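Local coordinates for protein cytochrome C'' (Methylophilus methylotrophus, PDB 1GU2) that binds a covalently attached heme c with two axial histidine ligands to its iron and probably serves as an electron-transfer protein, at residues T3-L8 with N111-L116. Numbering follows the deposited sequence.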
loop_
_atom_site.group_PDB
_atom_site.type_symbol
_atom_site.label_atom_id
_atom_site.label_comp_id
_atom_site.label_asym_id
_atom_site.label_seq_id
_atom_site.Cartn_x
_atom_site.Cartn_y
_atom_site.Cartn_z
ATOM N N THR A 3 -2.855 -2.995 14.656
ATOM C CA THR A 3 -3.048 -4.407 14.960
ATOM C C THR A 3 -3.496 -5.171 13.719
ATOM O O THR A 3 -2.952 -6.217 13.392
ATOM C CB THR A 3 -4.113 -4.634 16.104
ATOM O OG1 THR A 3 -3.750 -3.848 17.238
ATOM C CG2 THR A 3 -4.156 -6.092 16.493
ATOM N N ASN A 4 -4.536 -4.637 13.082
ATOM C CA ASN A 4 -5.049 -5.348 11.900
ATOM C C ASN A 4 -4.043 -5.298 10.782
ATOM O O ASN A 4 -3.937 -6.274 10.041
ATOM C CB ASN A 4 -6.382 -4.770 11.453
ATOM C CG ASN A 4 -7.360 -5.118 12.567
ATOM O OD1 ASN A 4 -7.277 -6.084 13.340
ATOM N ND2 ASN A 4 -8.302 -4.252 12.742
ATOM N N ALA A 5 -3.324 -4.180 10.642
ATOM C CA ALA A 5 -2.319 -4.098 9.565
ATOM C C ALA A 5 -1.257 -5.145 9.792
ATOM O O ALA A 5 -0.867 -5.848 8.868
ATOM C CB ALA A 5 -1.746 -2.666 9.492
ATOM N N GLU A 6 -0.739 -5.242 11.012
ATOM C CA GLU A 6 0.305 -6.208 11.278
ATOM C C GLU A 6 -0.160 -7.634 10.969
ATOM O O GLU A 6 0.573 -8.425 10.371
ATOM C CB GLU A 6 0.768 -6.076 12.739
ATOM C CG GLU A 6 1.954 -6.950 13.073
ATOM C CD GLU A 6 2.337 -6.975 14.536
ATOM O OE1 GLU A 6 2.923 -8.006 14.996
ATOM O OE2 GLU A 6 2.129 -5.964 15.236
ATOM N N LYS A 7 -1.365 -8.001 11.395
ATOM C CA LYS A 7 -1.851 -9.350 11.108
ATOM C C LYS A 7 -1.991 -9.604 9.611
ATOM O O LYS A 7 -1.766 -10.730 9.142
ATOM C CB LYS A 7 -3.174 -9.550 11.851
ATOM C CG LYS A 7 -3.036 -9.649 13.378
ATOM C CD LYS A 7 -4.343 -10.050 14.049
ATOM C CE LYS A 7 -5.434 -9.003 13.801
ATOM N NZ LYS A 7 -6.737 -9.528 14.350
ATOM N N LEU A 8 -2.355 -8.590 8.825
ATOM C CA LEU A 8 -2.439 -8.735 7.361
ATOM C C LEU A 8 -1.064 -8.997 6.774
ATOM O O LEU A 8 -0.956 -9.757 5.784
ATOM C CB LEU A 8 -3.091 -7.535 6.709
ATOM C CG LEU A 8 -4.621 -7.444 6.867
ATOM C CD1 LEU A 8 -5.068 -6.070 6.382
ATOM C CD2 LEU A 8 -5.359 -8.531 6.133
ATOM N N ASN A 111 4.732 -6.647 1.492
ATOM C CA ASN A 111 5.837 -5.725 1.548
ATOM C C ASN A 111 5.344 -4.294 1.772
ATOM O O ASN A 111 5.947 -3.528 2.535
ATOM C CB ASN A 111 6.659 -5.739 0.233
ATOM C CG ASN A 111 7.494 -6.981 0.017
ATOM O OD1 ASN A 111 7.715 -7.765 0.947
ATOM N ND2 ASN A 111 7.978 -7.138 -1.208
ATOM N N PHE A 112 4.247 -3.923 1.106
ATOM C CA PHE A 112 3.726 -2.576 1.229
ATOM C C PHE A 112 3.162 -2.307 2.621
ATOM O O PHE A 112 3.434 -1.258 3.186
ATOM C CB PHE A 112 2.678 -2.330 0.138
ATOM C CG PHE A 112 2.052 -0.954 0.297
ATOM C CD1 PHE A 112 0.724 -0.815 0.638
ATOM C CD2 PHE A 112 2.845 0.163 0.097
ATOM C CE1 PHE A 112 0.166 0.442 0.783
ATOM C CE2 PHE A 112 2.331 1.415 0.269
ATOM C CZ PHE A 112 1.000 1.529 0.608
ATOM N N ILE A 113 2.380 -3.236 3.176
ATOM C CA ILE A 113 1.814 -3.010 4.499
ATOM C C ILE A 113 2.916 -3.020 5.540
ATOM O O ILE A 113 2.903 -2.200 6.473
ATOM C CB ILE A 113 0.648 -3.978 4.798
ATOM C CG1 ILE A 113 -0.478 -3.869 3.764
ATOM C CG2 ILE A 113 0.166 -3.752 6.222
ATOM C CD1 ILE A 113 -1.581 -4.903 3.902
ATOM N N ALA A 114 3.930 -3.854 5.391
ATOM C CA ALA A 114 5.061 -3.854 6.303
ATOM C C ALA A 114 5.747 -2.519 6.219
ATOM O O ALA A 114 6.109 -1.919 7.225
ATOM C CB ALA A 114 6.016 -4.987 5.961
ATOM N N TYR A 115 5.920 -1.982 5.018
ATOM C CA TYR A 115 6.505 -0.621 4.869
ATOM C C TYR A 115 5.640 0.410 5.576
ATOM O O TYR A 115 6.119 1.303 6.304
ATOM C CB TYR A 115 6.698 -0.332 3.357
ATOM C CG TYR A 115 6.898 1.151 3.104
ATOM C CD1 TYR A 115 8.000 1.803 3.631
ATOM C CD2 TYR A 115 5.988 1.905 2.370
ATOM C CE1 TYR A 115 8.158 3.174 3.382
ATOM C CE2 TYR A 115 6.122 3.268 2.113
ATOM C CZ TYR A 115 7.243 3.863 2.640
ATOM O OH TYR A 115 7.415 5.205 2.471
ATOM N N LEU A 116 4.311 0.365 5.421
ATOM C CA LEU A 116 3.413 1.301 6.132
ATOM C C LEU A 116 3.628 1.255 7.650
ATOM O O LEU A 116 3.509 2.341 8.290
ATOM C CB LEU A 116 1.968 1.005 5.839
ATOM C CG LEU A 116 1.428 1.300 4.444
ATOM C CD1 LEU A 116 -0.068 0.997 4.401
ATOM C CD2 LEU A 116 1.659 2.723 4.003
#
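With chi1 of Ile113 at -58°, its CG1 lies anti to the carbonyl carbon and sends the long branch toward Leu8, while CG2, anti to the backbone N, meets Ala5. A chi2 of 173° then extends the longer arm and carries CD1 to Leu8. Ile113 CG2 sits 3.9 Å from Ala5 CB and 3.5 Å from Ala5 O, touching both the methyl and the carbonyl of that residue. Ile113 CD1 lies beside Leu8 CB at 4.1 Å, with the Leu8 CD1 methyl only slightly farther from it at 4.4 Å. One isoleucine thus spans two residues three positions apart, nearly one turn, on the same side of the helix, both with CB directed at the partner helix. Ala5 CA and Ile113 CA are 6.6 Å apart, consistent with the small side chain of Ala5. No hydrogen bond crosses between the segments; this is buried van der Waals packing, mainly between apolar side chains, with one methyl resting against a backbone oxygen. Farther along helix 2-19, Val9 and Tyr12 also touch Ile113, while Phe82 from a loop packs on Ala5 and Leu8. Leu8 continues onto Ile85 and Glu89 of helix 85-100. In this largely helical, cytochrome c-type protein, helix 106-118 thus meets helix 2-19 through Ile113 and helix 28-36 through Ala114 and Tyr115, while its Phe112 touches the heme and Phe92 of helix 85-100.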